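Local coordinates for protein papain-like protease (Human betacoronavirus 2c EMC/2012, PDB 4RNA) that probably cleaves the viral polyprotein as a papain-like cysteine protease and, as in related coronavirus enzymes, removes ubiquitin from host proteins, at residues Val257-Ala262 and Gly289-Phe294; Pro263-Phe268 and Val312-Gln317. All coordinates share one frame; numbering follows the deposited sequence.

Interaction 1 of 2, residues Val257-Ala262 and Gly289-Phe294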
loop_
_atom_site.group_PDB
_atom_site.type_symbol
_atom_site.label_atom_id
_atom_site.label_comp_id
_atom_site.label_asym_id
_atom_site.label_seq_id
_atom_site.Cartn_x
_atom_site.Cartn_y
_atom_site.Cartn_z
ATOM N N VAL A 257 5.990 -12.335 29.614
ATOM C CA VAL A 257 7.342 -12.432 29.066
ATOM C C VAL A 257 8.294 -12.325 30.232
ATOM O O VAL A 257 8.107 -11.445 31.089
ATOM C CB VAL A 257 7.627 -11.341 27.994
ATOM C CG1 VAL A 257 9.073 -11.480 27.517
ATOM C CG2 VAL A 257 6.623 -11.421 26.819
ATOM N N THR A 258 9.233 -13.260 30.326
ATOM C CA THR A 258 10.288 -13.232 31.413
ATOM C C THR A 258 11.689 -13.526 30.883
ATOM O O THR A 258 11.912 -14.428 30.022
ATOM C CB THR A 258 9.992 -14.287 32.595
ATOM O OG1 THR A 258 11.020 -14.252 33.608
ATOM C CG2 THR A 258 9.959 -15.707 32.085
ATOM N N THR A 259 12.668 -12.839 31.464
ATOM C CA THR A 259 14.060 -13.173 31.183
ATOM C C THR A 259 14.677 -14.266 32.126
ATOM O O THR A 259 15.821 -14.734 31.906
ATOM C CB THR A 259 14.955 -11.901 31.273
ATOM O OG1 THR A 259 14.811 -11.299 32.559
ATOM C CG2 THR A 259 14.599 -10.884 30.200
ATOM N N SER A 260 13.914 -14.712 33.130
ATOM C CA SER A 260 14.476 -15.614 34.168
ATOM C C SER A 260 14.875 -16.950 33.552
ATOM O O SER A 260 15.718 -17.683 34.065
ATOM C CB SER A 260 13.483 -15.820 35.353
ATOM O OG SER A 260 12.263 -16.412 34.905
ATOM N N THR A 261 14.292 -17.208 32.394
ATOM C CA THR A 261 14.437 -18.457 31.712
ATOM C C THR A 261 15.476 -18.361 30.545
ATOM O O THR A 261 15.746 -19.355 29.822
ATOM C CB THR A 261 13.045 -18.892 31.194
ATOM O OG1 THR A 261 13.214 -19.944 30.246
ATOM C CG2 THR A 261 12.440 -17.807 30.436
ATOM N N ALA A 262 16.087 -17.184 30.400
ATOM C CA ALA A 262 17.077 -16.907 29.331
ATOM C C ALA A 262 16.512 -17.338 27.974
ATOM O O ALA A 262 17.111 -18.174 27.290
ATOM C CB ALA A 262 18.423 -17.584 29.602
ATOM N N GLY A 289 20.232 -9.402 30.778
ATOM C CA GLY A 289 19.226 -10.101 31.598
ATOM C C GLY A 289 17.926 -9.363 31.847
ATOM O O GLY A 289 17.153 -9.765 32.727
ATOM N N LEU A 290 17.649 -8.295 31.098
ATOM C CA LEU A 290 16.409 -7.513 31.314
ATOM C C LEU A 290 15.653 -7.266 30.008
ATOM O O LEU A 290 16.219 -7.435 28.936
ATOM C CB LEU A 290 16.700 -6.166 31.957
ATOM C CG LEU A 290 17.204 -6.134 33.418
ATOM C CD1 LEU A 290 17.650 -4.711 33.678
ATOM C CD2 LEU A 290 16.136 -6.554 34.434
ATOM N N ILE A 291 14.394 -6.860 30.121
ATOM C CA ILE A 291 13.626 -6.466 28.959
ATOM C C ILE A 291 13.721 -4.949 28.926
ATOM O O ILE A 291 13.278 -4.284 29.878
ATOM C CB ILE A 291 12.132 -6.865 29.075
ATOM C CG1 ILE A 291 11.955 -8.378 29.147
ATOM C CG2 ILE A 291 11.308 -6.226 27.949
ATOM C CD1 ILE A 291 10.594 -8.809 29.691
ATOM N N LEU A 292 14.306 -4.393 27.849
ATOM C CA LEU A 292 14.311 -2.932 27.645
ATOM C C LEU A 292 13.139 -2.537 26.764
ATOM O O LEU A 292 13.020 -3.036 25.643
ATOM C CB LEU A 292 15.611 -2.452 26.988
ATOM C CG LEU A 292 17.003 -2.994 27.348
ATOM C CD1 LEU A 292 18.058 -2.007 26.881
ATOM C CD2 LEU A 292 17.147 -3.289 28.826
ATOM N N LYS A 293 12.279 -1.674 27.279
ATOM C CA LYS A 293 11.057 -1.259 26.608
ATOM C C LYS A 293 11.280 0.137 26.057
ATOM O O LYS A 293 11.432 1.105 26.817
ATOM C CB LYS A 293 9.864 -1.209 27.578
ATOM C CG LYS A 293 9.649 -2.490 28.381
ATOM C CD LYS A 293 9.332 -2.179 29.857
ATOM C CE LYS A 293 7.853 -2.032 30.146
ATOM N NZ LYS A 293 7.631 -2.265 31.616
ATOM N N PHE A 294 11.301 0.240 24.731
ATOM C CA PHE A 294 11.584 1.482 24.045
ATOM C C PHE A 294 10.279 2.036 23.552
ATOM O O PHE A 294 9.724 1.628 22.491
ATOM C CB PHE A 294 12.529 1.224 22.895
ATOM C CG PHE A 294 13.923 0.884 23.316
ATOM C CD1 PHE A 294 14.836 1.902 23.596
ATOM C CD2 PHE A 294 14.355 -0.433 23.388
ATOM C CE1 PHE A 294 16.133 1.607 23.980
ATOM C CE2 PHE A 294 15.647 -0.740 23.760
ATOM C CZ PHE A 294 16.552 0.284 24.048
#
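Thr259, which follows strand 252-258, is joined to Gly289, just ahead of strand 290-294, by a side-chain hydrogen bond at the outer end of the large mixed sheet, which corresponds to the palm of the thumb-palm-fingers fold of coronavirus papain-like proteases. The two strands have no backbone-to-backbone pairing here; a threonine hydroxyl bonds to a main-chain carbonyl beside an apolar side-chain contact. Thr259 OG1 donates to Gly289 O at 2.8 Å. The approach is bent, with a C=O...donor angle of 131° and the hydroxyl oxygen standing 48° out of the carbonyl plane. With chi1 at 57°, Thr259 OG1 sits between the backbone N and the carbonyl carbon, and Thr259 CG2, anti to the carbonyl carbon, packs on Ile291 CG1 at 3.8 Å. One threonine thus serves a polar and an apolar partner at once.

Deeper in, Val257 CG1 meets Ile291 CD1, also at 3.8 Å, and the two aliphatic chains pass at a slant. The chain then reverses in a type I beta turn from Thr259 to Ala262, closed by Ala262 N to Thr259 O at 2.9 Å. An ST turn overlaps its start: Thr258 OG1 accepts from Ser260 N at 3.0 Å and also from Ser260 OG.

Asp304 binds Thr258 OG1, and backbone bonds tie Val257 to Trp305 and Ile291 to Thr302. Ile291 rests on Ala284 and Leu286 of strand 280-287 as well as on Trp305, while Val257 reaches Cys307 and Val309 of strand 304-315.

Interaction 2 of 2, residues Pro263-Phe268 and Val312-Gln317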
loop_
_atom_site.group_PDB
_atom_site.type_symbol
_atom_site.label_atom_id
_atom_site.label_comp_id
_atom_site.label_asym_id
_atom_site.label_seq_id
_atom_site.Cartn_x
_atom_site.Cartn_y
_atom_site.Cartn_z
ATOM N N PRO A 263 15.342 -16.811 27.625
ATOM C CA PRO A 263 14.682 -17.220 26.353
ATOM C C PRO A 263 15.527 -16.868 25.106
ATOM O O PRO A 263 16.423 -15.985 25.168
ATOM C CB PRO A 263 13.386 -16.423 26.351
ATOM C CG PRO A 263 13.656 -15.211 27.236
ATOM C CD PRO A 263 14.716 -15.613 28.248
ATOM N N ASP A 264 15.273 -17.554 23.989
ATOM C CA ASP A 264 16.124 -17.381 22.801
ATOM C C ASP A 264 15.795 -16.148 21.961
ATOM O O ASP A 264 16.588 -15.758 21.138
ATOM C CB ASP A 264 16.005 -18.601 21.901
ATOM C CG ASP A 264 16.453 -19.855 22.594
ATOM O OD1 ASP A 264 17.404 -19.743 23.410
ATOM O OD2 ASP A 264 15.841 -20.925 22.327
ATOM N N PHE A 265 14.626 -15.535 22.171
ATOM C CA PHE A 265 14.264 -14.409 21.309
ATOM C C PHE A 265 15.114 -13.219 21.775
ATOM O O PHE A 265 15.553 -13.203 22.930
ATOM C CB PHE A 265 12.755 -14.157 21.261
ATOM C CG PHE A 265 12.100 -14.052 22.623
ATOM C CD1 PHE A 265 12.090 -12.847 23.290
ATOM C CD2 PHE A 265 11.497 -15.182 23.228
ATOM C CE1 PHE A 265 11.522 -12.734 24.553
ATOM C CE2 PHE A 265 10.903 -15.065 24.484
ATOM C CZ PHE A 265 10.936 -13.842 25.143
ATOM N N VAL A 266 15.388 -12.286 20.882
ATOM C CA VAL A 266 16.244 -11.129 21.168
ATOM C C VAL A 266 15.453 -9.838 21.273
ATOM O O VAL A 266 15.950 -8.834 21.771
ATOM C CB VAL A 266 17.442 -11.020 20.177
ATOM C CG1 VAL A 266 18.271 -12.324 20.190
ATOM C CG2 VAL A 266 16.966 -10.653 18.789
ATOM N N ALA A 267 14.235 -9.815 20.737
ATOM C CA ALA A 267 13.427 -8.609 20.718
ATOM C C ALA A 267 11.987 -8.930 20.330
ATOM O O ALA A 267 11.725 -9.966 19.771
ATOM C CB ALA A 267 13.957 -7.531 19.741
ATOM N N PHE A 268 11.045 -8.045 20.673
ATOM C CA PHE A 268 9.660 -8.252 20.274
ATOM C C PHE A 268 8.916 -6.946 20.268
ATOM O O PHE A 268 9.312 -6.005 20.976
ATOM C CB PHE A 268 8.948 -9.307 21.180
ATOM C CG PHE A 268 8.942 -8.953 22.653
ATOM C CD1 PHE A 268 10.026 -9.272 23.463
ATOM C CD2 PHE A 268 7.885 -8.275 23.180
ATOM C CE1 PHE A 268 10.061 -8.972 24.811
ATOM C CE2 PHE A 268 7.887 -7.971 24.544
ATOM C CZ PHE A 268 8.969 -8.318 25.357
ATOM N N VAL A 312 7.983 -11.072 16.954
ATOM C CA VAL A 312 9.018 -11.551 17.879
ATOM C C VAL A 312 10.205 -11.913 17.062
ATOM O O VAL A 312 10.008 -12.593 16.049
ATOM C CB VAL A 312 8.554 -12.822 18.696
ATOM C CG1 VAL A 312 9.671 -13.311 19.641
ATOM C CG2 VAL A 312 7.260 -12.568 19.498
ATOM N N LEU A 313 11.393 -11.485 17.471
ATOM C CA LEU A 313 12.615 -11.828 16.641
ATOM C C LEU A 313 13.493 -12.912 17.285
ATOM O O LEU A 313 13.934 -12.756 18.398
ATOM C CB LEU A 313 13.465 -10.527 16.398
ATOM C CG LEU A 313 14.740 -10.640 15.580
ATOM C CD1 LEU A 313 14.457 -11.339 14.198
ATOM C CD2 LEU A 313 15.284 -9.242 15.396
ATOM N N PHE A 314 13.929 -13.923 16.506
ATOM C CA PHE A 314 14.708 -14.962 17.041
ATOM C C PHE A 314 16.015 -14.981 16.254
ATOM O O PHE A 314 16.068 -14.448 15.137
ATOM C CB PHE A 314 13.995 -16.340 16.880
ATOM C CG PHE A 314 12.866 -16.567 17.849
ATOM C CD1 PHE A 314 11.540 -16.163 17.549
ATOM C CD2 PHE A 314 13.122 -17.218 19.085
ATOM C CE1 PHE A 314 10.487 -16.352 18.486
ATOM C CE2 PHE A 314 12.083 -17.392 20.029
ATOM C CZ PHE A 314 10.780 -16.940 19.743
ATOM N N PRO A 315 17.067 -15.570 16.861
ATOM C CA PRO A 315 18.402 -15.780 16.223
ATOM C C PRO A 315 18.283 -16.831 15.134
ATOM O O PRO A 315 17.169 -17.325 14.903
ATOM C CB PRO A 315 19.297 -16.255 17.378
ATOM C CG PRO A 315 18.421 -16.508 18.550
ATOM C CD PRO A 315 17.091 -15.793 18.334
ATOM N N GLY A 316 19.375 -17.110 14.415
ATOM C CA GLY A 316 19.357 -18.067 13.293
ATOM C C GLY A 316 18.864 -19.442 13.741
ATOM O O GLY A 316 19.136 -19.872 14.859
ATOM N N GLN A 317 18.139 -20.152 12.883
ATOM C CA GLN A 317 17.637 -21.449 13.256
ATOM C C GLN A 317 18.527 -22.463 12.611
ATOM O O GLN A 317 19.066 -22.211 11.537
ATOM C CB GLN A 317 16.225 -21.605 12.686
ATOM C CG GLN A 317 15.327 -20.484 13.161
ATOM C CD GLN A 317 15.021 -20.631 14.603
ATOM O OE1 GLN A 317 14.514 -21.666 14.995
ATOM N NE2 GLN A 317 15.231 -19.569 15.410
#
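Phe265 and Phe314 meet where the chain entering strand 267-272 runs antiparallel to the last part of strand 304-315, in the palm sheet; segment 312-317 leads from there through strand 318-320 into the zinc-bearing fingers sheet. Two backbone hydrogen bonds fix the alignment. Val266 N donates to Leu313 O at 2.9 Å, almost in line with the carbonyl bond, and Leu313 N donates to Ala267 O at 2.8 Å with an N-H...O angle of 177°. One residue further on, Phe268 and Val312 form a non-hydrogen-bonded antiparallel pair. Within 312-317, Gln317 NE2 donates to Pro315 O at 3.0 Å.

The aromatic contact has two components. The rings make an offset edge-to-face pair, the edge of Phe265 turned to the face of Phe314, with centroids 5.8 Å apart and planes at 82°. Closer still is a CH-pi contact: Phe265 CB lies over the Phe314 face, 3.7 Å from its centroid. With chi1 at 51°, the Phe265 ring is tucked between its own backbone N and carbonyl carbon, and it is CB that bears down on the neighbouring ring.

Aliphatic groups complete the join. Val312 CG1 reaches Phe265 CB at 3.6 Å, while Val312 CG2 touches CB of Phe268. Val266 divides its branches, CG2 packing on Leu313 CG at 3.9 Å and CG1 lying near Pro315 CD. Leu313 also packs with Ala267 against Leu124, and Phe314 rests on Val217 of helix 217-221.

Between the segments the polar contacts are two nearly straight backbone bonds; further main-chain bonds run to Leu286, Ala284, Leu248 and Leu246. Directional bonding sets the register, whereas the crossed phenylalanines and branched aliphatics fill the interface around it.

How the interactions relate
Interactions 1 and 2 belong to the same mixed sheet, and their first segments follow one another directly along the chain. Interaction 1 lies at the periphery, its centre about 25 Å from the centre of the chain, and buries 199 Å²; the centre of interaction 2 is about 18 Å from the centre of the chain, and it buries 388 Å². Both are only partly buried. The outer contact depends on one hydroxyl and a few aliphatic groups, whereas the inner one combines main-chain bonds with aromatic packing. Hydrophobic groups also bridge them: Val257 CG1 lies 3.8 Å from both Phe265 CZ and Phe268 CE1, and Ile291 CG2 approaches the Phe268 ring, making the two apolar patches continuous.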